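Local coordinates for uncharacterized protein (Bacteroides ovatus, PDB 4FXT) that is of unknown function but probably joins a transthyretin-like N-terminal beta domain to a C-terminal domain related to the E-set immunoglobulin-like folds, at residues A[30-35]-A[55-60]; A[78-83]-A[88-93]; A[11-14]-A[19-22]; A[138-143]-A[194-199]. All coordinates share one frame; numbering follows the deposited sequence.

Contact 1. Residues A[30-35]-A[55-60]; sequences FALFQD and VSLFNG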
loop_
_atom_site.group_PDB
_atom_site.type_symbol
_atom_site.label_atom_id
_atom_site.label_comp_id
_atom_site.label_asym_id
_atom_site.label_seq_id
_atom_site.Cartn_x
_atom_site.Cartn_y
_atom_site.Cartn_z
ATOM N N PHE A 30 -10.956 -5.989 2.921
ATOM C CA PHE A 30 -11.334 -7.370 2.653
ATOM C C PHE A 30 -12.716 -7.573 3.281
ATOM O O PHE A 30 -13.090 -6.828 4.190
ATOM C CB PHE A 30 -10.313 -8.425 3.128
ATOM C CG PHE A 30 -8.906 -8.331 2.605
ATOM C CD1 PHE A 30 -8.651 -8.349 1.237
ATOM C CD2 PHE A 30 -7.827 -8.433 3.466
ATOM C CE1 PHE A 30 -7.332 -8.291 0.752
ATOM C CE2 PHE A 30 -6.511 -8.418 2.985
ATOM C CZ PHE A 30 -6.269 -8.323 1.634
ATOM N N ALA A 31 -13.491 -8.524 2.788
ATOM C CA ALA A 31 -14.788 -8.826 3.374
ATOM C C ALA A 31 -14.767 -10.236 3.892
ATOM O O ALA A 31 -14.268 -11.153 3.219
ATOM C CB ALA A 31 -15.914 -8.620 2.375
ATOM N N LEU A 32 -15.278 -10.398 5.110
ATOM C CA LEU A 32 -15.266 -11.659 5.814
ATOM C C LEU A 32 -16.716 -12.193 5.945
ATOM O O LEU A 32 -17.627 -11.480 6.355
ATOM C CB LEU A 32 -14.590 -11.386 7.162
ATOM C CG LEU A 32 -13.638 -12.430 7.704
ATOM C CD1 LEU A 32 -12.763 -13.032 6.624
ATOM C CD2 LEU A 32 -12.785 -11.842 8.798
ATOM N N PHE A 33 -16.923 -13.411 5.474
ATOM C CA PHE A 33 -18.223 -14.054 5.475
ATOM C C PHE A 33 -18.231 -15.352 6.218
ATOM O O PHE A 33 -17.201 -16.020 6.325
ATOM C CB PHE A 33 -18.676 -14.346 4.040
ATOM C CG PHE A 33 -18.965 -13.164 3.162
ATOM C CD1 PHE A 33 -17.945 -12.533 2.464
ATOM C CD2 PHE A 33 -20.267 -12.732 2.962
ATOM C CE1 PHE A 33 -18.216 -11.445 1.622
ATOM C CE2 PHE A 33 -20.542 -11.663 2.101
ATOM C CZ PHE A 33 -19.513 -11.022 1.439
ATOM N N GLN A 34 -19.445 -15.769 6.579
ATOM C CA GLN A 34 -19.758 -17.036 7.213
ATOM C C GLN A 34 -20.625 -17.851 6.189
ATOM O O GLN A 34 -21.570 -17.300 5.593
ATOM C CB GLN A 34 -20.438 -16.819 8.602
ATOM C CG GLN A 34 -21.899 -16.279 8.636
ATOM C CD GLN A 34 -22.178 -14.902 8.053
ATOM O OE1 GLN A 34 -21.277 -14.071 7.850
ATOM N NE2 GLN A 34 -23.462 -14.616 7.819
ATOM N N ASP A 35 -20.239 -19.125 5.926
ATOM C CA ASP A 35 -20.931 -19.990 4.956
ATOM C C ASP A 35 -22.282 -20.458 5.530
ATOM O O ASP A 35 -23.263 -20.561 4.787
ATOM C CB ASP A 35 -20.051 -21.196 4.565
ATOM C CG ASP A 35 -18.746 -20.823 3.863
ATOM O OD1 ASP A 35 -18.772 -20.619 2.621
ATOM O OD2 ASP A 35 -17.689 -20.779 4.547
ATOM N N VAL A 55 -8.722 -7.748 13.081
ATOM C CA VAL A 55 -10.182 -7.763 13.205
ATOM C C VAL A 55 -10.523 -8.731 14.319
ATOM O O VAL A 55 -9.956 -9.823 14.355
ATOM C CB VAL A 55 -10.883 -8.112 11.840
ATOM C CG1 VAL A 55 -10.385 -9.433 11.226
ATOM C CG2 VAL A 55 -12.409 -8.070 11.942
ATOM N N SER A 56 -11.373 -8.310 15.282
ATOM C CA SER A 56 -11.777 -9.233 16.348
ATOM C C SER A 56 -13.019 -9.977 15.865
ATOM O O SER A 56 -13.933 -9.385 15.265
ATOM C CB SER A 56 -11.998 -8.547 17.694
ATOM O OG SER A 56 -13.127 -7.694 17.672
ATOM N N LEU A 57 -12.990 -11.295 16.034
ATOM C CA LEU A 57 -14.032 -12.208 15.581
ATOM C C LEU A 57 -14.353 -13.269 16.588
ATOM O O LEU A 57 -13.506 -13.606 17.421
ATOM C CB LEU A 57 -13.555 -12.920 14.301
ATOM C CG LEU A 57 -13.136 -12.117 13.099
ATOM C CD1 LEU A 57 -12.351 -12.973 12.164
ATOM C CD2 LEU A 57 -14.309 -11.484 12.411
ATOM N N PHE A 58 -15.527 -13.886 16.454
ATOM C CA PHE A 58 -15.819 -15.043 17.274
ATOM C C PHE A 58 -15.189 -16.238 16.598
ATOM O O PHE A 58 -14.999 -16.205 15.375
ATOM C CB PHE A 58 -17.327 -15.227 17.516
ATOM C CG PHE A 58 -17.938 -14.160 18.382
ATOM C CD1 PHE A 58 -17.730 -14.157 19.762
ATOM C CD2 PHE A 58 -18.755 -13.182 17.834
ATOM C CE1 PHE A 58 -18.280 -13.151 20.571
ATOM C CE2 PHE A 58 -19.317 -12.182 18.643
ATOM C CZ PHE A 58 -19.077 -12.176 20.007
ATOM N N ASN A 59 -14.823 -17.273 17.373
ATOM C CA ASN A 59 -14.233 -18.492 16.814
ATOM C C ASN A 59 -15.203 -19.154 15.823
ATOM O O ASN A 59 -16.417 -19.069 15.984
ATOM C CB ASN A 59 -13.851 -19.463 17.919
ATOM C CG ASN A 59 -12.799 -18.917 18.830
ATOM O OD1 ASN A 59 -11.625 -18.851 18.472
ATOM N ND2 ASN A 59 -13.202 -18.490 20.020
ATOM N N GLY A 60 -14.647 -19.820 14.824
ATOM C CA GLY A 60 -15.408 -20.475 13.771
ATOM C C GLY A 60 -14.721 -20.314 12.436
ATOM O O GLY A 60 -13.647 -19.711 12.348
#

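Contact 2. Residues A[78-83]-A[88-93]; sequences DTIYIT and TVQDIP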
loop_
_atom_site.group_PDB
_atom_site.type_symbol
_atom_site.label_atom_id
_atom_site.label_comp_id
_atom_site.label_asym_id
_atom_site.label_seq_id
_atom_site.Cartn_x
_atom_site.Cartn_y
_atom_site.Cartn_z
ATOM N N ASP A 78 -12.843 -16.180 -6.277
ATOM C CA ASP A 78 -11.734 -16.629 -5.434
ATOM C C ASP A 78 -11.965 -16.195 -3.961
ATOM O O ASP A 78 -11.995 -14.999 -3.644
ATOM C CB ASP A 78 -10.385 -16.087 -5.970
ATOM C CG ASP A 78 -9.123 -16.577 -5.264
ATOM O OD1 ASP A 78 -9.202 -17.590 -4.528
ATOM O OD2 ASP A 78 -8.040 -15.989 -5.501
ATOM N N THR A 79 -12.134 -17.207 -3.083
ATOM C CA THR A 79 -12.341 -17.079 -1.639
ATOM C C THR A 79 -11.178 -17.725 -0.893
ATOM O O THR A 79 -10.560 -18.660 -1.411
ATOM C CB THR A 79 -13.683 -17.705 -1.189
ATOM O OG1 THR A 79 -13.639 -19.117 -1.353
ATOM C CG2 THR A 79 -14.883 -17.144 -1.912
ATOM N N ILE A 80 -10.903 -17.248 0.333
ATOM C CA ILE A 80 -9.847 -17.782 1.185
ATOM C C ILE A 80 -10.509 -18.260 2.452
ATOM O O ILE A 80 -11.122 -17.466 3.166
ATOM C CB ILE A 80 -8.694 -16.766 1.441
ATOM C CG1 ILE A 80 -7.911 -16.511 0.143
ATOM C CG2 ILE A 80 -7.735 -17.283 2.520
ATOM C CD1 ILE A 80 -6.841 -15.489 0.216
ATOM N N TYR A 81 -10.402 -19.566 2.723
ATOM C CA TYR A 81 -11.011 -20.171 3.897
ATOM C C TYR A 81 -10.048 -20.038 5.068
ATOM O O TYR A 81 -8.872 -20.412 4.974
ATOM C CB TYR A 81 -11.386 -21.625 3.613
ATOM C CG TYR A 81 -12.374 -21.775 2.465
ATOM C CD1 TYR A 81 -11.934 -21.898 1.147
ATOM C CD2 TYR A 81 -13.748 -21.803 2.698
ATOM C CE1 TYR A 81 -12.835 -22.025 0.091
ATOM C CE2 TYR A 81 -14.659 -21.933 1.649
ATOM C CZ TYR A 81 -14.199 -22.040 0.347
ATOM O OH TYR A 81 -15.108 -22.173 -0.681
ATOM N N ILE A 82 -10.540 -19.408 6.143
ATOM C CA ILE A 82 -9.797 -19.126 7.365
ATOM C C ILE A 82 -10.516 -19.745 8.530
ATOM O O ILE A 82 -11.665 -19.383 8.795
ATOM C CB ILE A 82 -9.619 -17.583 7.567
ATOM C CG1 ILE A 82 -9.049 -16.874 6.294
ATOM C CG2 ILE A 82 -8.808 -17.260 8.836
ATOM C CD1 ILE A 82 -9.055 -15.335 6.321
ATOM N N THR A 83 -9.847 -20.647 9.251
ATOM C CA THR A 83 -10.440 -21.240 10.440
ATOM C C THR A 83 -9.803 -20.523 11.647
ATOM O O THR A 83 -8.582 -20.568 11.838
ATOM C CB THR A 83 -10.276 -22.762 10.431
ATOM O OG1 THR A 83 -10.970 -23.263 9.285
ATOM C CG2 THR A 83 -10.869 -23.422 11.658
ATOM N N THR A 88 -5.583 -16.001 15.726
ATOM C CA THR A 88 -5.118 -16.581 14.466
ATOM C C THR A 88 -4.468 -15.490 13.615
ATOM O O THR A 88 -4.890 -14.327 13.649
ATOM C CB THR A 88 -6.318 -17.240 13.755
ATOM O OG1 THR A 88 -6.898 -18.230 14.619
ATOM C CG2 THR A 88 -5.949 -17.875 12.445
ATOM N N VAL A 89 -3.421 -15.875 12.877
ATOM C CA VAL A 89 -2.684 -14.982 11.990
ATOM C C VAL A 89 -2.620 -15.650 10.601
ATOM O O VAL A 89 -2.171 -16.791 10.481
ATOM C CB VAL A 89 -1.272 -14.588 12.545
ATOM C CG1 VAL A 89 -0.472 -15.790 13.042
ATOM C CG2 VAL A 89 -0.471 -13.788 11.533
ATOM N N GLN A 90 -3.103 -14.948 9.562
ATOM C CA GLN A 90 -3.044 -15.459 8.197
ATOM C C GLN A 90 -2.839 -14.309 7.208
ATOM O O GLN A 90 -3.634 -13.373 7.141
ATOM C CB GLN A 90 -4.302 -16.269 7.838
ATOM C CG GLN A 90 -4.212 -16.976 6.478
ATOM C CD GLN A 90 -5.314 -17.978 6.236
ATOM O OE1 GLN A 90 -5.914 -18.539 7.162
ATOM N NE2 GLN A 90 -5.511 -18.327 4.975
ATOM N N ASP A 91 -1.755 -14.384 6.441
ATOM C CA ASP A 91 -1.469 -13.385 5.426
ATOM C C ASP A 91 -2.354 -13.666 4.209
ATOM O O ASP A 91 -2.674 -14.826 3.929
ATOM C CB ASP A 91 0.030 -13.375 5.079
ATOM C CG ASP A 91 0.964 -12.905 6.203
ATOM O OD1 ASP A 91 0.473 -12.266 7.162
ATOM O OD2 ASP A 91 2.195 -13.127 6.092
ATOM N N ILE A 92 -2.805 -12.598 3.532
ATOM C CA ILE A 92 -3.695 -12.712 2.374
ATOM C C ILE A 92 -2.911 -12.388 1.103
ATOM O O ILE A 92 -2.567 -11.230 0.871
ATOM C CB ILE A 92 -4.964 -11.815 2.504
ATOM C CG1 ILE A 92 -5.713 -12.071 3.836
ATOM C CG2 ILE A 92 -5.891 -11.945 1.292
ATOM C CD1 ILE A 92 -6.207 -13.540 4.087
ATOM N N PRO A 93 -2.646 -13.393 0.240
ATOM C CA PRO A 93 -1.928 -13.095 -0.999
ATOM C C PRO A 93 -2.816 -12.263 -1.927
ATOM O O PRO A 93 -4.022 -12.554 -2.120
ATOM C CB PRO A 93 -1.591 -14.481 -1.557
ATOM C CG PRO A 93 -2.632 -15.371 -1.015
ATOM C CD PRO A 93 -2.995 -14.830 0.330
#

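Contact 3. Residues A[11-14]-A[19-22]; sequences TGKA and EAVG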
loop_
_atom_site.group_PDB
_atom_site.type_symbol
_atom_site.label_atom_id
_atom_site.label_comp_id
_atom_site.label_asym_id
_atom_site.label_seq_id
_atom_site.Cartn_x
_atom_site.Cartn_y
_atom_site.Cartn_z
ATOM N N THR A 11 -5.245 -11.499 12.584
ATOM C CA THR A 11 -4.297 -10.498 12.072
ATOM C C THR A 11 -3.559 -11.089 10.885
ATOM O O THR A 11 -3.597 -12.284 10.677
ATOM C CB THR A 11 -3.298 -9.989 13.179
ATOM O OG1 THR A 11 -2.568 -11.095 13.698
ATOM C CG2 THR A 11 -3.983 -9.271 14.333
ATOM N N GLY A 12 -2.916 -10.234 10.113
ATOM C CA GLY A 12 -2.161 -10.629 8.934
ATOM C C GLY A 12 -1.739 -9.436 8.104
ATOM O O GLY A 12 -1.730 -8.304 8.588
ATOM N N LYS A 13 -1.377 -9.699 6.844
ATOM C CA LYS A 13 -0.886 -8.726 5.875
ATOM C C LYS A 13 -1.326 -9.053 4.457
ATOM O O LYS A 13 -1.388 -10.237 4.107
ATOM C CB LYS A 13 0.662 -8.680 5.892
ATOM C CG LYS A 13 1.345 -8.234 7.169
ATOM C CD LYS A 13 2.873 -8.509 7.142
ATOM C CE LYS A 13 3.258 -9.979 7.193
ATOM N NZ LYS A 13 4.723 -10.165 7.288
ATOM N N ALA A 14 -1.565 -8.006 3.616
ATOM C CA ALA A 14 -1.787 -8.169 2.179
ATOM C C ALA A 14 -0.421 -8.373 1.562
ATOM O O ALA A 14 0.466 -7.510 1.714
ATOM C CB ALA A 14 -2.529 -6.977 1.611
ATOM N N GLU A 19 6.138 -9.711 0.475
ATOM C CA GLU A 19 6.221 -8.353 1.023
ATOM C C GLU A 19 4.846 -7.777 1.277
ATOM O O GLU A 19 3.908 -8.039 0.493
ATOM C CB GLU A 19 6.983 -7.415 0.058
ATOM C CG GLU A 19 8.437 -7.755 -0.175
ATOM C CD GLU A 19 9.237 -6.725 -0.953
ATOM O OE1 GLU A 19 8.935 -5.511 -0.849
ATOM O OE2 GLU A 19 10.241 -7.129 -1.582
ATOM N N ALA A 20 4.714 -6.966 2.342
ATOM C CA ALA A 20 3.438 -6.294 2.615
ATOM C C ALA A 20 3.204 -5.197 1.587
ATOM O O ALA A 20 4.105 -4.383 1.337
ATOM C CB ALA A 20 3.427 -5.732 4.021
ATOM N N VAL A 21 2.043 -5.237 0.934
ATOM C CA VAL A 21 1.674 -4.306 -0.137
ATOM C C VAL A 21 1.178 -2.996 0.476
ATOM O O VAL A 21 0.131 -2.960 1.121
ATOM C CB VAL A 21 0.626 -4.905 -1.105
ATOM C CG1 VAL A 21 0.245 -3.905 -2.177
ATOM C CG2 VAL A 21 1.153 -6.170 -1.756
ATOM N N GLY A 22 1.919 -1.924 0.209
ATOM C CA GLY A 22 1.598 -0.595 0.709
ATOM C C GLY A 22 0.330 -0.048 0.096
ATOM O O GLY A 22 0.081 -0.216 -1.105
#

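Contact 4. Residues A[138-143]-A[194-199]; sequences ILTDEK and SQSIKV. With EDO (1,2-ethanediol), chain O.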
loop_
_atom_site.group_PDB
_atom_site.type_symbol
_atom_site.label_atom_id
_atom_site.label_comp_id
_atom_site.label_asym_id
_atom_site.label_seq_id
_atom_site.Cartn_x
_atom_site.Cartn_y
_atom_site.Cartn_z
ATOM N N ILE A 138 3.312 9.921 9.452
ATOM C CA ILE A 138 3.488 8.526 9.046
ATOM C C ILE A 138 2.445 8.196 7.931
ATOM O O ILE A 138 2.781 7.449 7.034
ATOM C CB ILE A 138 3.411 7.548 10.295
ATOM C CG1 ILE A 138 3.601 6.054 9.958
ATOM C CG2 ILE A 138 2.212 7.747 11.134
ATOM C CD1 ILE A 138 5.015 5.618 9.246
ATOM N N LEU A 139 1.281 8.825 7.904
ATOM C CA LEU A 139 0.313 8.629 6.818
ATOM C C LEU A 139 0.543 9.638 5.725
ATOM O O LEU A 139 0.215 10.805 5.861
ATOM C CB LEU A 139 -1.145 8.731 7.311
ATOM C CG LEU A 139 -1.616 7.846 8.460
ATOM C CD1 LEU A 139 -3.109 7.964 8.568
ATOM C CD2 LEU A 139 -1.289 6.385 8.230
ATOM N N THR A 140 1.122 9.195 4.638
ATOM C CA THR A 140 1.424 10.022 3.452
ATOM C C THR A 140 0.916 9.232 2.252
ATOM O O THR A 140 1.108 8.009 2.169
ATOM C CB THR A 140 2.928 10.362 3.412
ATOM O OG1 THR A 140 3.275 11.069 4.593
ATOM C CG2 THR A 140 3.304 11.210 2.240
ATOM N N ASP A 141 0.195 9.912 1.370
ATOM C CA ASP A 141 -0.395 9.306 0.177
ATOM C C ASP A 141 -0.778 10.404 -0.817
ATOM O O ASP A 141 -0.417 11.564 -0.636
ATOM C CB ASP A 141 -1.597 8.437 0.561
ATOM C CG ASP A 141 -2.565 9.100 1.533
ATOM O OD1 ASP A 141 -3.325 9.989 1.093
ATOM O OD2 ASP A 141 -2.643 8.636 2.714
ATOM N N GLU A 142 -1.457 10.035 -1.896
ATOM C CA GLU A 142 -1.851 10.980 -2.935
ATOM C C GLU A 142 -2.869 12.026 -2.358
ATOM O O GLU A 142 -2.908 13.140 -2.862
ATOM C CB GLU A 142 -2.437 10.189 -4.131
ATOM C CG GLU A 142 -2.613 10.993 -5.399
ATOM C CD GLU A 142 -3.807 11.912 -5.511
ATOM O OE1 GLU A 142 -4.848 11.622 -4.883
ATOM O OE2 GLU A 142 -3.724 12.884 -6.292
ATOM N N LYS A 143 -3.653 11.685 -1.289
ATOM C CA LYS A 143 -4.649 12.603 -0.723
ATOM C C LYS A 143 -4.027 13.444 0.416
ATOM O O LYS A 143 -4.297 14.640 0.470
ATOM C CB LYS A 143 -5.896 11.845 -0.227
ATOM C CG LYS A 143 -6.704 11.111 -1.326
ATOM C CD LYS A 143 -7.246 12.020 -2.452
ATOM C CE LYS A 143 -7.906 11.238 -3.566
ATOM N NZ LYS A 143 -8.310 12.106 -4.701
ATOM N N SER A 194 4.763 2.274 -1.854
ATOM C CA SER A 194 5.933 1.821 -1.132
ATOM C C SER A 194 5.647 1.972 0.324
ATOM O O SER A 194 4.603 2.533 0.687
ATOM C CB SER A 194 7.142 2.639 -1.561
ATOM O OG SER A 194 6.953 3.972 -1.113
ATOM N N GLN A 195 6.597 1.613 1.177
ATOM C CA GLN A 195 6.384 1.861 2.581
ATOM C C GLN A 195 6.605 3.356 2.859
ATOM O O GLN A 195 7.338 4.005 2.099
ATOM C CB GLN A 195 7.289 0.959 3.435
ATOM C CG GLN A 195 6.775 -0.497 3.503
ATOM C CD GLN A 195 5.377 -0.679 4.141
ATOM O OE1 GLN A 195 5.074 -0.132 5.229
ATOM N NE2 GLN A 195 4.515 -1.499 3.503
ATOM N N SER A 196 5.882 3.923 3.878
ATOM C CA SER A 196 6.095 5.314 4.292
ATOM C C SER A 196 7.357 5.333 5.137
ATOM O O SER A 196 7.373 4.696 6.175
ATOM C CB SER A 196 4.890 5.866 5.017
ATOM O OG SER A 196 5.122 7.208 5.412
ATOM N N ILE A 197 8.437 5.929 4.603
ATOM C CA ILE A 197 9.775 5.919 5.181
ATOM C C ILE A 197 10.144 7.281 5.743
ATOM O O ILE A 197 10.078 8.299 5.043
ATOM C CB ILE A 197 10.793 5.484 4.078
ATOM C CG1 ILE A 197 10.424 4.071 3.553
ATOM C CG2 ILE A 197 12.248 5.555 4.601
ATOM C CD1 ILE A 197 11.242 3.598 2.444
ATOM N N LYS A 198 10.591 7.267 7.012
ATOM C CA LYS A 198 11.079 8.465 7.689
ATOM C C LYS A 198 12.419 8.887 7.097
ATOM O O LYS A 198 13.299 8.038 6.867
ATOM C CB LYS A 198 11.211 8.247 9.193
ATOM C CG LYS A 198 11.487 9.557 9.912
ATOM C CD LYS A 198 12.137 9.449 11.284
ATOM C CE LYS A 198 11.335 8.860 12.392
ATOM N NZ LYS A 198 12.082 9.078 13.668
ATOM N N VAL A 199 12.560 10.191 6.823
ATOM C CA VAL A 199 13.766 10.779 6.241
ATOM C C VAL A 199 14.228 11.901 7.145
ATOM O O VAL A 199 13.497 12.883 7.302
ATOM C CB VAL A 199 13.534 11.277 4.791
ATOM C CG1 VAL A 199 14.814 11.829 4.176
ATOM C CG2 VAL A 199 12.947 10.192 3.916
HETATM C C1 EDO O . 0.691 13.885 5.470
HETATM O O1 EDO O . 0.909 13.484 6.833
HETATM C C2 EDO O . 0.452 15.420 5.279
HETATM O O2 EDO O . 1.618 16.202 5.516
#

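Contact 1. Residues A[30-35]-A[55-60]
Leu-32 carries this contact alone on its side, meeting Leu-57 and Val-55 through a single methyl. Its CB already points toward the facing strand but touches nothing of residues 55-60. CG brings the chain further across, still without a partner there. CD1 stays away from 55-60, while CD2 goes straight to it. That one methyl lies against both methyls of Leu-57: Leu-32 CD2 is 3.6 Å from Leu-57 CD1 and 3.9 Å from Leu-57 CD2, so it sits over the fork of its partner, the two side chains meeting at a slant. Leu-57 presents this fork because its CG lies anti to the carbonyl carbon (chi1 -57°). Val-55, two residues back and on the same side of its strand, adds a looser touch, with its CG1 4.2 Å from Leu-32 CD2. No hydrogen bond crosses, and the nearest CA atoms, of Leu-32 and Val-55, are 9.8 Å apart. Ile-43 touches both leucines, and Leu-64 and Val-45 also pack on Leu-32. Strand 28-33 belongs to one sheet and strand 52-58 to the other, and apolar side chains packed between facing sheets are the core of a beta-sandwich, here of the transthyretin-like domain.

Contact 2. Residues A[78-83]-A[88-93]
Thr-88 turns its hydroxyl OG1 to Gly-86 O, a hydrogen bond within the connecting turn, and sets its methyl CG2 3.8 Å from Thr-83 O on the facing segment. No hydrogen bond joins the two segments themselves. Gln-90 OE1 lies against Ile-82, 3.6 Å from Ile-82 CG2, with CG1 and CB of the same residue scarcely farther off. The other end of the amide comes against Ile-80, whose CG2 is 3.5 Å from Gln-90 NE2. Tyr-81 O is 4.0 Å from Gln-90 NE2, too far to count as a bond. What carries the amide so far is the torsion: CG of Gln-90 stands anti to the backbone N (chi1 -173°) and the chain continues extended, spanning a gap of 7.7 Å between Ile-82 CA and Gln-90 CA. An alanine here would probably leave the sides of Ile-80 and Ile-82 without the amide that packs on them and open a gap between the strands. Beside the amide the packing is aliphatic. Ile-80 CD1 rests 3.8 Å from Ile-92 CG2 and also touches CD of Pro-93, while the buried pair Ile-82 CD1 and Ile-92 CD1 meet at 4.0 Å, those two side chains crossing nearly at right angles. The touching parts (80-83 and 88-93) run 169° apart, nearly antiparallel, yet each segment pairs with a different neighbour, 60-68 or 7-16. The chemistry thus implies that their sheets are held together here mainly by side-chain packing, with Arg-66 of strand 60-68 as a polar tie to Asp-78 OD2 and Pro-93 O.

Contact 3. Residues A[11-14]-A[19-22]
In the beta hairpin of strands 7-16 and 19-20, the flat amide leading into Val-21 comes edge-on to Ala-14 O, pointing its N-H at the oxygen. Val-21 N donates to Ala-14 O over 2.9 Å, and the bond is nearly straight, with 168° at the hydrogen. The donor is tilted 25° from the plane of the Ala-14 carbonyl, and Val-21 CG2 lies on that same side of the plane. From the opposite side comes a second, softer approach: Ala-20 CA lies 3.3 Å from Ala-14 O in a CA-H...O contact. Val-21 also sets carbon beside this acceptor. Because CG2 of Val-21 lies anti to the carbonyl carbon, beside its own backbone N, that methyl comes within 3.8 Å of Ala-14 O and flanks the hydrogen bond. Trp-72 and Val-94 each touch both Ala-14 and Val-21, so the bonded pair is packed by loops of the same domain. Along the rest of 11-14 the backbone turns to other partners, with Gly-12 bonded to Tyr-53 and Lys-13 to Ile-92; the hairpin's short second arm holds on at the end of the longer strand. The aliphatic part of Lys-13 leans on that second arm, its CD lying 4.2 Å from Ala-20 CB.

Contact 4. Residues A[138-143]-A[194-199]
With chi1 at 180°, Ser-196 holds OG on the far side of CB from its backbone N, where the hydroxyl meets the carbonyl of Ile-138. Ile-138 answers with an extended first torsion (chi1 -179°) followed by a bend at CG1, which brings its CD1 within 4.0 Å of Ser-196 O. Ser-196 OG donates to Ile-138 O at 2.9 Å, the donor standing 30° from the carbonyl plane. Thr-140 stands next to this bond, its CB 4.3 Å from Ser-196 OG, while its own hydroxyl is bonded to Gly-137 O. Replacing Ser-196 with alanine would probably leave Ile-138 O without its hydroxyl donor and the loop less firmly fixed to 194-199. In this sheet of the E-set-related domain, strand 176-185 separates 127-135 from 192-200, and the loop after 127-135 reaches across to the outermost strand. Tyr-178 of the strand between touches Ile-138, Thr-140 and Ser-196, and Arg-180 bonds to the carbonyls of both Thr-140 and Ser-194. Farther along, the loop folds as an Asx turn: Asp-141 OD1 uses its anti lone pair to accept from Lys-143 N at 2.9 Å. A 1,2-ethanediol, probably from the crystallisation liquor, donates through its O1 to Leu-139 O at 2.9 Å.

From the N terminus the contacts close in series, with no nesting or crossing. Contact 3 comes first, shutting the short hairpin. Contact 1 closes the excursion through strand 43-46, and contact 2 the tight turn between 79-84 and 88-93. These three form one packed body: Phe-30 CZ of contact 1 touches Ile-92 CG2 of contact 2 and Ala-14 CB of contact 3, and Ile-92 N is probably bonded to Lys-13 O. Contact 4 closes a much longer loop in the C-terminal domain, about 30 Å from contact 1 between centres. Ala-20 O of contact 3 lies 3.6 Å from Gln-195 NE2 of contact 4, a packing touch, not a hydrogen bond, that joins the N- and C-terminal family regions.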